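Peptidyl tryptophan dihydroxylase (Pseudomonas putida, PDB 7CTQ) is an FAD-dependent monooxygenase that dihydroxylates a peptidyl tryptophan, a step essential for biogenesis of a tryptophylquinone cofactor, probably that of quinohemoprotein amine dehydrogenase. Local coordinates at residues E44-V57 / L270-A282. Sequence-based numbering, arbitrary orientation. Where two conformers were deposited one is given.
Sequences EGVSQRVLEGLRHV and LSGNGIFQSLSSA. With FAD (flavin-adenine dinucleotide), chain C.
Arg49 lies over one face of the Phe276 ring, its CZ 4.4 Å from the ring centroid, a cation-pi pair in which NH1 sits nearer the rim and the two planes are turned 51° apart. The bend at chi3 (-31°) folds the guanidinium back over the ring. Deeper between helices 48-56 and 274-282, Val50 splits its branches: CG2 packs on Phe276 CB at 3.7 Å, while CG1 meets Ile275 CG2, which also touches Leu54 CD1. Leu279 CD1 then fits against Leu54 CG and Val57 CG2. The other branch of Ile275 reaches the flavin end, where CD1 approaches Glu44 OE2. Glu44 runs extended across the isoalloxazine, with OE1 accepting from FAD O2' at 2.8 Å and OE2 salt-bridged to Arg91. With an alanine in place of Glu44, the ribityl hydroxyl and Arg91 would probably both lose their carboxylate mate. Strand 43-46 and the start of helix 274-282 line the pyrimidine side of the FAD pocket: Gly45 O takes FAD N3 (2.8 Å), Gly45 N gives to FAD O4, and Ile275 N donates almost straight to FAD O2 (172°). No hydrogen bond joins the segments directly; apolar packing and one cation-pi pair hold them together, while Gly45, Ile275, Glu44 and Ser278 converge on the flavin.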
ATOM      1  N   GLU A  44      -5.920   9.927   9.346  1.00 66.58           N
ATOM      2  CA  GLU A  44      -6.064   9.597   7.946  1.00 57.07           C
ATOM      3  C   GLU A  44      -7.517   9.271   7.655  1.00 49.02           C
ATOM      4  O   GLU A  44      -8.284   8.914   8.552  1.00 65.21           O
ATOM      5  CB  GLU A  44      -5.165   8.412   7.583  1.00 57.35           C
ATOM      6  CG  GLU A  44      -3.693   8.778   7.502  1.00 60.12           C
ATOM      7  CD  GLU A  44      -2.772   7.581   7.606  1.00 58.70           C
ATOM      8  OE1 GLU A  44      -1.544   7.765   7.445  1.00 61.56           O
ATOM      9  OE2 GLU A  44      -3.266   6.460   7.858  1.00 62.34           O
ATOM     10  N   GLY A  45      -7.895   9.421   6.388  1.00 54.72           N
ATOM     11  CA  GLY A  45      -9.205   8.998   5.931  1.00 63.79           C
ATOM     12  C   GLY A  45      -9.164   7.537   5.525  1.00 76.11           C
ATOM     13  O   GLY A  45      -8.278   7.116   4.776  1.00 65.03           O
ATOM     14  N   VAL A  46     -10.117   6.760   6.037  1.00 69.42           N
ATOM     15  CA  VAL A  46     -10.203   5.340   5.725  1.00 73.55           C
ATOM     16  C   VAL A  46     -11.590   5.039   5.176  1.00 82.18           C
ATOM     17  O   VAL A  46     -12.587   5.646   5.579  1.00 80.98           O
ATOM     18  CB  VAL A  46      -9.889   4.447   6.950  1.00 71.67           C
ATOM     19  CG1 VAL A  46      -8.399   4.515   7.291  1.00 64.35           C
ATOM     20  CG2 VAL A  46     -10.749   4.844   8.155  1.00 67.52           C
ATOM     21  N   SER A  47     -11.642   4.096   4.237  1.00 88.74           N
ATOM     22  CA  SER A  47     -12.890   3.679   3.620  1.00 88.57           C
ATOM     23  C   SER A  47     -13.517   2.534   4.415  1.00 88.52           C
ATOM     24  O   SER A  47     -12.960   2.037   5.399  1.00 78.03           O
ATOM     25  CB  SER A  47     -12.660   3.276   2.160  1.00 89.72           C
ATOM     26  OG  SER A  47     -11.860   2.106   2.046  1.00 85.40           O
ATOM     27  N   GLN A  48     -14.715   2.125   3.984  1.00103.07           N
ATOM     28  CA  GLN A  48     -15.382   0.976   4.588  1.00102.85           C
ATOM     29  C   GLN A  48     -14.589  -0.303   4.350  1.00 92.73           C
ATOM     30  O   GLN A  48     -14.513  -1.169   5.230  1.00 85.11           O
ATOM     31  CB  GLN A  48     -16.804   0.840   4.029  1.00101.15           C
ATOM     32  CG  GLN A  48     -16.892   0.627   2.508  1.00 97.93           C
ATOM     33  CD  GLN A  48     -16.645   1.898   1.699  1.00102.59           C
ATOM     34  OE1 GLN A  48     -16.717   3.011   2.227  1.00 99.63           O
ATOM     35  NE2 GLN A  48     -16.350   1.733   0.412  1.00100.20           N
ATOM     36  N   ARG A  49     -13.981  -0.424   3.166  1.00 93.67           N
ATOM     37  CA  ARG A  49     -13.220  -1.620   2.821  1.00 96.83           C
ATOM     38  C   ARG A  49     -12.036  -1.813   3.764  1.00 89.58           C
ATOM     39  O   ARG A  49     -11.815  -2.914   4.282  1.00 90.03           O
ATOM     40  CB  ARG A  49     -12.740  -1.523   1.368  1.00 94.36           C
ATOM     41  CG  ARG A  49     -12.704  -2.852   0.615  1.00 90.49           C
ATOM     42  CD  ARG A  49     -11.745  -2.789  -0.564  1.00 85.65           C
ATOM     43  NE  ARG A  49     -11.674  -1.447  -1.139  1.00 87.07           N
ATOM     44  CZ  ARG A  49     -10.876  -1.102  -2.147  1.00 87.22           C
ATOM     45  NH1 ARG A  49     -10.072  -2.005  -2.704  1.00 85.50           N
ATOM     46  NH2 ARG A  49     -10.882   0.147  -2.602  1.00 88.28           N
ATOM     47  N   VAL A  50     -11.273  -0.741   4.005  1.00 84.90           N
ATOM     48  CA  VAL A  50     -10.025  -0.840   4.761  1.00 75.46           C
ATOM     49  C   VAL A  50     -10.263  -1.466   6.128  1.00 82.25           C
ATOM     50  O   VAL A  50      -9.462  -2.283   6.607  1.00 77.88           O
ATOM     51  CB  VAL A  50      -9.372   0.549   4.889  1.00 67.94           C
ATOM     52  CG1 VAL A  50      -8.121   0.477   5.737  1.00 56.99           C
ATOM     53  CG2 VAL A  50      -9.045   1.117   3.505  1.00 78.70           C
ATOM     54  N   LEU A  51     -11.373  -1.113   6.777  1.00 82.20           N
ATOM     55  CA  LEU A  51     -11.523  -1.456   8.187  1.00 82.05           C
ATOM     56  C   LEU A  51     -11.840  -2.939   8.370  1.00 79.60           C
ATOM     57  O   LEU A  51     -11.305  -3.587   9.274  1.00 75.22           O
ATOM     58  CB  LEU A  51     -12.595  -0.554   8.819  1.00 86.24           C
ATOM     59  CG  LEU A  51     -12.252   0.921   9.052  1.00 83.06           C
ATOM     60  CD1 LEU A  51     -13.596   1.765   9.375  1.00 83.98           C
ATOM     61  CD2 LEU A  51     -11.000   1.154   9.951  1.00 71.68           C
ATOM     62  N   GLU A  52     -12.667  -3.508   7.491  1.00 82.27           N
ATOM     63  CA  GLU A  52     -12.845  -4.955   7.513  1.00 85.14           C
ATOM     64  C   GLU A  52     -11.705  -5.674   6.798  1.00 80.68           C
ATOM     65  O   GLU A  52     -11.367  -6.813   7.154  1.00 79.81           O
ATOM     66  CB  GLU A  52     -14.194  -5.347   6.909  1.00 89.10           C
ATOM     67  CG  GLU A  52     -15.348  -5.181   7.897  1.00 93.05           C
ATOM     68  CD  GLU A  52     -16.515  -4.406   7.321  1.00104.08           C
ATOM     69  OE1 GLU A  52     -17.458  -4.091   8.081  1.00103.03           O
ATOM     70  OE2 GLU A  52     -16.500  -4.129   6.101  1.00107.27           O
ATOM     71  N   GLY A  53     -11.105  -5.038   5.789  1.00 81.74           N
ATOM     72  CA  GLY A  53      -9.819  -5.502   5.301  1.00 77.93           C
ATOM     73  C   GLY A  53      -8.770  -5.556   6.394  1.00 80.01           C
ATOM     74  O   GLY A  53      -7.898  -6.425   6.379  1.00 75.47           O
ATOM     75  N   LEU A  54      -8.842  -4.635   7.362  1.00 85.64           N
ATOM     76  CA  LEU A  54      -7.923  -4.647   8.493  1.00 77.67           C
ATOM     77  C   LEU A  54      -8.256  -5.730   9.508  1.00 75.67           C
ATOM     78  O   LEU A  54      -7.364  -6.148  10.252  1.00 74.20           O
ATOM     79  CB  LEU A  54      -7.906  -3.281   9.186  1.00 68.02           C
ATOM     80  CG  LEU A  54      -6.696  -2.416   8.824  1.00 72.19           C
ATOM     81  CD1 LEU A  54      -6.951  -0.959   9.140  1.00 72.91           C
ATOM     82  CD2 LEU A  54      -5.446  -2.903   9.535  1.00 62.03           C
ATOM     83  N   ARG A  55      -9.507  -6.190   9.567  1.00 76.08           N
ATOM     84  CA  ARG A  55      -9.810  -7.331  10.419  1.00 81.21           C
ATOM     85  C   ARG A  55      -9.679  -8.648   9.664  1.00 74.00           C
ATOM     86  O   ARG A  55      -9.396  -9.681  10.279  1.00 75.12           O
ATOM     87  CB  ARG A  55     -11.211  -7.186  11.044  1.00 87.49           C
ATOM     88  CG  ARG A  55     -11.737  -8.474  11.672  1.00 94.71           C
ATOM     89  CD  ARG A  55     -11.515  -8.534  13.197  1.00 94.83           C
ATOM     90  NE  ARG A  55     -10.204  -9.091  13.547  1.00 95.03           N
ATOM     91  CZ  ARG A  55      -9.555  -8.863  14.691  1.00 94.03           C
ATOM     92  NH1 ARG A  55     -10.101  -8.118  15.648  1.00 93.49           N
ATOM     93  NH2 ARG A  55      -8.369  -9.419  14.899  1.00 92.39           N
ATOM     94  N   HIS A  56      -9.840  -8.622   8.339  1.00 77.07           N
ATOM     95  CA  HIS A  56      -9.442  -9.765   7.520  1.00 78.27           C
ATOM     96  C   HIS A  56      -8.016 -10.196   7.837  1.00 78.51           C
ATOM     97  O   HIS A  56      -7.717 -11.395   7.907  1.00 76.94           O
ATOM     98  CB  HIS A  56      -9.580  -9.407   6.034  1.00 85.85           C
ATOM     99  CG  HIS A  56      -8.991 -10.415   5.092  1.00 90.31           C
ATOM    100  ND1 HIS A  56      -8.909 -11.759   5.388  1.00 93.53           N
ATOM    101  CD2 HIS A  56      -8.471 -10.271   3.849  1.00 90.03           C
ATOM    102  CE1 HIS A  56      -8.352 -12.397   4.373  1.00 92.27           C
ATOM    103  NE2 HIS A  56      -8.079 -11.517   3.425  1.00 90.27           N
ATOM    104  N   VAL A  57      -7.125  -9.228   8.054  1.00 76.85           N
ATOM    105  CA  VAL A  57      -5.738  -9.544   8.371  1.00 73.85           C
ATOM    106  C   VAL A  57      -5.533  -9.848   9.849  1.00 71.29           C
ATOM    107  O   VAL A  57      -4.483 -10.383  10.229  1.00 62.33           O
ATOM    108  CB  VAL A  57      -4.813  -8.393   7.942  1.00 65.84           C
ATOM    109  CG1 VAL A  57      -3.406  -8.894   7.819  1.00 66.81           C
ATOM    110  CG2 VAL A  57      -5.264  -7.826   6.620  1.00 69.78           C
ATOM    111  N   LEU A 270      -3.707  10.423  -2.451  1.00 41.01           N
ATOM    112  CA  LEU A 270      -4.997  10.906  -2.948  1.00 41.61           C
ATOM    113  C   LEU A 270      -6.111   9.861  -2.836  1.00 51.13           C
ATOM    114  O   LEU A 270      -7.283  10.225  -2.671  1.00 43.82           O
ATOM    115  CB  LEU A 270      -4.874  11.368  -4.402  1.00 37.50           C
ATOM    116  CG  LEU A 270      -6.166  11.926  -5.005  1.00 36.73           C
ATOM    117  CD1 LEU A 270      -6.748  13.047  -4.130  1.00 41.76           C
ATOM    118  CD2 LEU A 270      -5.964  12.417  -6.427  1.00 36.19           C
ATOM    119  N   SER A 271      -5.786   8.568  -2.920  1.00 45.69           N
ATOM    120  CA  SER A 271      -6.852   7.570  -2.979  1.00 45.53           C
ATOM    121  C   SER A 271      -7.623   7.459  -1.670  1.00 49.26           C
ATOM    122  O   SER A 271      -8.744   6.942  -1.667  1.00 49.67           O
ATOM    123  CB  SER A 271      -6.283   6.201  -3.344  1.00 39.84           C
ATOM    124  OG  SER A 271      -5.544   5.669  -2.250  1.00 44.43           O
ATOM    125  N   GLY A 272      -7.059   7.943  -0.568  1.00 43.35           N
ATOM    126  CA  GLY A 272      -7.631   7.648   0.729  1.00 52.70           C
ATOM    127  C   GLY A 272      -7.587   6.179   1.070  1.00 61.78           C
ATOM    128  O   GLY A 272      -8.388   5.711   1.885  1.00 62.26           O
ATOM    129  N   ASN A 273      -6.653   5.434   0.463  1.00 49.54           N
ATOM    130  CA  ASN A 273      -6.648   3.979   0.539  1.00 41.80           C
ATOM    131  C   ASN A 273      -5.258   3.422   0.803  1.00 39.32           C
ATOM    132  O   ASN A 273      -5.021   2.238   0.545  1.00 42.84           O
ATOM    133  CB  ASN A 273      -7.193   3.379  -0.754  1.00 49.43           C
ATOM    134  CG  ASN A 273      -8.649   3.007  -0.649  1.00 68.26           C
ATOM    135  OD1 ASN A 273      -8.986   1.839  -0.456  1.00 71.11           O
ATOM    136  ND2 ASN A 273      -9.528   4.000  -0.772  1.00 66.68           N
ATOM    137  N   GLY A 274      -4.339   4.236   1.328  1.00 43.55           N
ATOM    138  CA  GLY A 274      -2.955   3.803   1.447  1.00 36.03           C
ATOM    139  C   GLY A 274      -2.777   2.599   2.351  1.00 43.33           C
ATOM    140  O   GLY A 274      -1.998   1.688   2.046  1.00 39.50           O
ATOM    141  N   ILE A 275      -3.498   2.569   3.476  1.00 34.24           N
ATOM    142  CA  ILE A 275      -3.345   1.456   4.410  1.00 37.38           C
ATOM    143  C   ILE A 275      -3.731   0.143   3.736  1.00 37.43           C
ATOM    144  O   ILE A 275      -3.059  -0.885   3.909  1.00 35.51           O
ATOM    145  CB  ILE A 275      -4.163   1.711   5.690  1.00 40.63           C
ATOM    146  CG1 ILE A 275      -3.474   2.783   6.550  1.00 46.82           C
ATOM    147  CG2 ILE A 275      -4.294   0.441   6.480  1.00 35.59           C
ATOM    148  CD1 ILE A 275      -4.378   3.420   7.600  1.00 48.58           C
ATOM    149  N   PHE A 276      -4.802   0.165   2.942  1.00 34.89           N
ATOM    150  CA  PHE A 276      -5.210  -1.029   2.209  1.00 39.68           C
ATOM    151  C   PHE A 276      -4.138  -1.445   1.210  1.00 34.37           C
ATOM    152  O   PHE A 276      -3.835  -2.639   1.067  1.00 40.42           O
ATOM    153  CB  PHE A 276      -6.535  -0.768   1.493  1.00 41.15           C
ATOM    154  CG  PHE A 276      -6.989  -1.904   0.616  1.00 45.14           C
ATOM    155  CD1 PHE A 276      -7.842  -2.877   1.112  1.00 51.26           C
ATOM    156  CD2 PHE A 276      -6.568  -1.998  -0.709  1.00 48.81           C
ATOM    157  CE1 PHE A 276      -8.265  -3.931   0.303  1.00 58.41           C
ATOM    158  CE2 PHE A 276      -6.988  -3.043  -1.520  1.00 52.10           C
ATOM    159  CZ  PHE A 276      -7.835  -4.011  -1.015  1.00 54.39           C
ATOM    160  N   GLN A 277      -3.579  -0.473   0.491  1.00 35.06           N
ATOM    161  CA  GLN A 277      -2.548  -0.758  -0.497  1.00 36.97           C
ATOM    162  C   GLN A 277      -1.289  -1.309   0.161  1.00 40.62           C
ATOM    163  O   GLN A 277      -0.612  -2.179  -0.406  1.00 35.07           O
ATOM    164  CB  GLN A 277      -2.265   0.507  -1.288  1.00 31.07           C
ATOM    165  CG  GLN A 277      -3.502   0.981  -2.020  1.00 31.61           C
ATOM    166  CD  GLN A 277      -3.335   2.342  -2.622  1.00 40.50           C
ATOM    167  OE1 GLN A 277      -2.366   3.032  -2.335  1.00 38.02           O
ATOM    168  NE2 GLN A 277      -4.280   2.743  -3.462  1.00 37.48           N
ATOM    169  N   SER A 278      -0.969  -0.833   1.369  0.55 36.86           N
ATOM    170  CA  SER A 278       0.170  -1.382   2.097  0.55 35.30           C
ATOM    171  C   SER A 278      -0.113  -2.798   2.572  0.55 37.46           C
ATOM    172  O   SER A 278       0.782  -3.652   2.564  0.55 37.44           O
ATOM    173  CB  SER A 278       0.521  -0.471   3.273  0.55 40.04           C
ATOM    174  OG  SER A 278       0.188   0.873   2.963  0.55 38.62           O
ATOM    175  N   LEU A 279      -1.357  -3.071   2.981  1.00 38.57           N
ATOM    176  CA  LEU A 279      -1.734  -4.434   3.352  1.00 40.48           C
ATOM    177  C   LEU A 279      -1.637  -5.380   2.156  1.00 36.95           C
ATOM    178  O   LEU A 279      -1.198  -6.534   2.297  1.00 34.21           O
ATOM    179  CB  LEU A 279      -3.151  -4.444   3.942  1.00 37.18           C
ATOM    180  CG  LEU A 279      -3.363  -3.766   5.307  1.00 42.20           C
ATOM    181  CD1 LEU A 279      -4.840  -3.784   5.698  1.00 46.27           C
ATOM    182  CD2 LEU A 279      -2.505  -4.428   6.399  1.00 38.31           C
ATOM    183  N   SER A 280      -2.027  -4.905   0.968  1.00 34.67           N
ATOM    184  CA  SER A 280      -1.917  -5.721  -0.243  1.00 30.54           C
ATOM    185  C   SER A 280      -0.481  -6.156  -0.497  1.00 33.37           C
ATOM    186  O   SER A 280      -0.234  -7.266  -0.988  1.00 37.13           O
ATOM    187  CB  SER A 280      -2.435  -4.942  -1.453  1.00 33.64           C
ATOM    188  OG  SER A 280      -3.805  -4.628  -1.277  1.00 45.55           O
ATOM    189  N   SER A 281       0.480  -5.280  -0.191  1.00 33.50           N
ATOM    190  CA  SER A 281       1.874  -5.602  -0.452  1.00 32.68           C
ATOM    191  C   SER A 281       2.384  -6.663   0.511  1.00 37.44           C
ATOM    192  O   SER A 281       3.324  -7.389   0.181  1.00 34.00           O
ATOM    193  CB  SER A 281       2.726  -4.338  -0.361  1.00 40.92           C
ATOM    194  OG  SER A 281       2.858  -3.916   0.988  1.00 37.89           O
ATOM    195  N   ALA A 282       1.765  -6.781   1.692  1.00 37.31           N
ATOM    196  CA  ALA A 282       2.176  -7.764   2.686  1.00 39.07           C
ATOM    197  C   ALA A 282       1.372  -9.052   2.620  1.00 38.22           C
ATOM    198  O   ALA A 282       1.746 -10.032   3.276  1.00 36.87           O
ATOM    199  CB  ALA A 282       2.061  -7.169   4.099  1.00 37.21           C
TER
HETATM  200  PA  FAD C 501       3.966   2.650   8.667  1.00 44.94           P
HETATM  201  O1A FAD C 501       2.510   2.675   8.918  1.00 40.84           O
HETATM  202  O2A FAD C 501       4.562   4.031   8.433  1.00 47.92           O
HETATM  203  O5B FAD C 501       4.661   1.838   9.806  1.00 46.60           O
HETATM  204  C5B FAD C 501       6.072   1.964  10.069  1.00 44.08           C
HETATM  205  C4B FAD C 501       6.256   1.731  11.545  1.00 59.27           C
HETATM  206  O4B FAD C 501       7.668   1.614  11.833  1.00 61.30           O
HETATM  207  C3B FAD C 501       5.714   2.829  12.466  1.00 65.72           C
HETATM  208  O3B FAD C 501       5.127   2.250  13.629  1.00 68.73           O
HETATM  209  C2B FAD C 501       6.963   3.662  12.780  1.00 66.47           C
HETATM  210  O2B FAD C 501       6.911   4.300  14.055  1.00 74.80           O
HETATM  211  C1B FAD C 501       8.032   2.570  12.805  1.00 69.39           C
HETATM  212  N9A FAD C 501       9.407   2.987  12.566  1.00 64.79           N
HETATM  213  C8A FAD C 501       9.883   3.927  11.696  1.00 68.96           C
HETATM  214  N7A FAD C 501      11.186   4.068  11.703  1.00 69.28           N
HETATM  215  C5A FAD C 501      11.593   3.174  12.676  1.00 65.78           C
HETATM  216  C6A FAD C 501      12.861   2.843  13.198  1.00 62.70           C
HETATM  217  N6A FAD C 501      14.000   3.401  12.789  1.00 66.60           N
HETATM  218  N1A FAD C 501      12.926   1.894  14.168  1.00 58.01           N
HETATM  219  C2A FAD C 501      11.789   1.329  14.585  1.00 60.19           C
HETATM  220  N3A FAD C 501      10.541   1.567  14.165  1.00 64.30           N
HETATM  221  C4A FAD C 501      10.509   2.498  13.207  1.00 69.36           C
HETATM  222  N1  FAD C 501      -3.359   5.896   4.079  1.00 49.19           N
HETATM  223  C2  FAD C 501      -4.711   5.791   4.252  1.00 44.70           C
HETATM  224  O2  FAD C 501      -5.275   4.696   4.311  1.00 45.91           O
HETATM  225  N3  FAD C 501      -5.477   6.931   4.378  1.00 48.47           N
HETATM  226  C4  FAD C 501      -5.010   8.229   4.350  1.00 55.73           C
HETATM  227  O4  FAD C 501      -5.789   9.170   4.486  1.00 52.80           O
HETATM  228  C4X FAD C 501      -3.576   8.335   4.164  1.00 49.98           C
HETATM  229  N5  FAD C 501      -3.049   9.530   4.118  1.00 50.47           N
HETATM  230  C5X FAD C 501      -1.679   9.632   3.938  1.00 49.53           C
HETATM  231  C6  FAD C 501      -1.101  10.901   3.879  1.00 48.79           C
HETATM  232  C7  FAD C 501       0.268  11.057   3.683  1.00 52.47           C
HETATM  233  C7M FAD C 501       0.858  12.441   3.628  1.00 43.83           C
HETATM  234  C8  FAD C 501       1.080   9.920   3.540  1.00 50.23           C
HETATM  235  C8M FAD C 501       2.566  10.053   3.338  1.00 44.60           C
HETATM  236  C9  FAD C 501       0.508   8.654   3.604  1.00 46.80           C
HETATM  237  C9A FAD C 501      -0.860   8.502   3.794  1.00 51.06           C
HETATM  238  N10 FAD C 501      -1.466   7.231   3.869  1.00 48.02           N
HETATM  239  C10 FAD C 501      -2.831   7.110   4.036  1.00 47.96           C
HETATM  240  C1' FAD C 501      -0.665   6.020   3.679  1.00 42.11           C
HETATM  241  C2' FAD C 501      -0.390   5.245   4.957  1.00 47.80           C
HETATM  242  O2' FAD C 501       0.129   6.094   5.981  1.00 44.68           O
HETATM  243  C3' FAD C 501       0.622   4.146   4.637  1.00 44.22           C
HETATM  244  O3' FAD C 501       0.186   3.493   3.450  1.00 43.02           O
HETATM  245  C4' FAD C 501       0.818   3.088   5.717  1.00 47.88           C
HETATM  246  O4' FAD C 501       0.869   3.676   7.020  1.00 50.93           O
HETATM  247  C5' FAD C 501       2.068   2.281   5.457  1.00 38.49           C
HETATM  248  O5' FAD C 501       2.101   1.180   6.377  1.00 36.90           O
HETATM  249  P   FAD C 501       3.454   0.554   6.830  1.00 41.06           P
HETATM  250  O1P FAD C 501       4.155   0.041   5.563  1.00 39.11           O
HETATM  251  O2P FAD C 501       3.238  -0.434   7.923  1.00 41.78           O
HETATM  252  O3P FAD C 501       4.275   1.805   7.359  1.00 42.53           O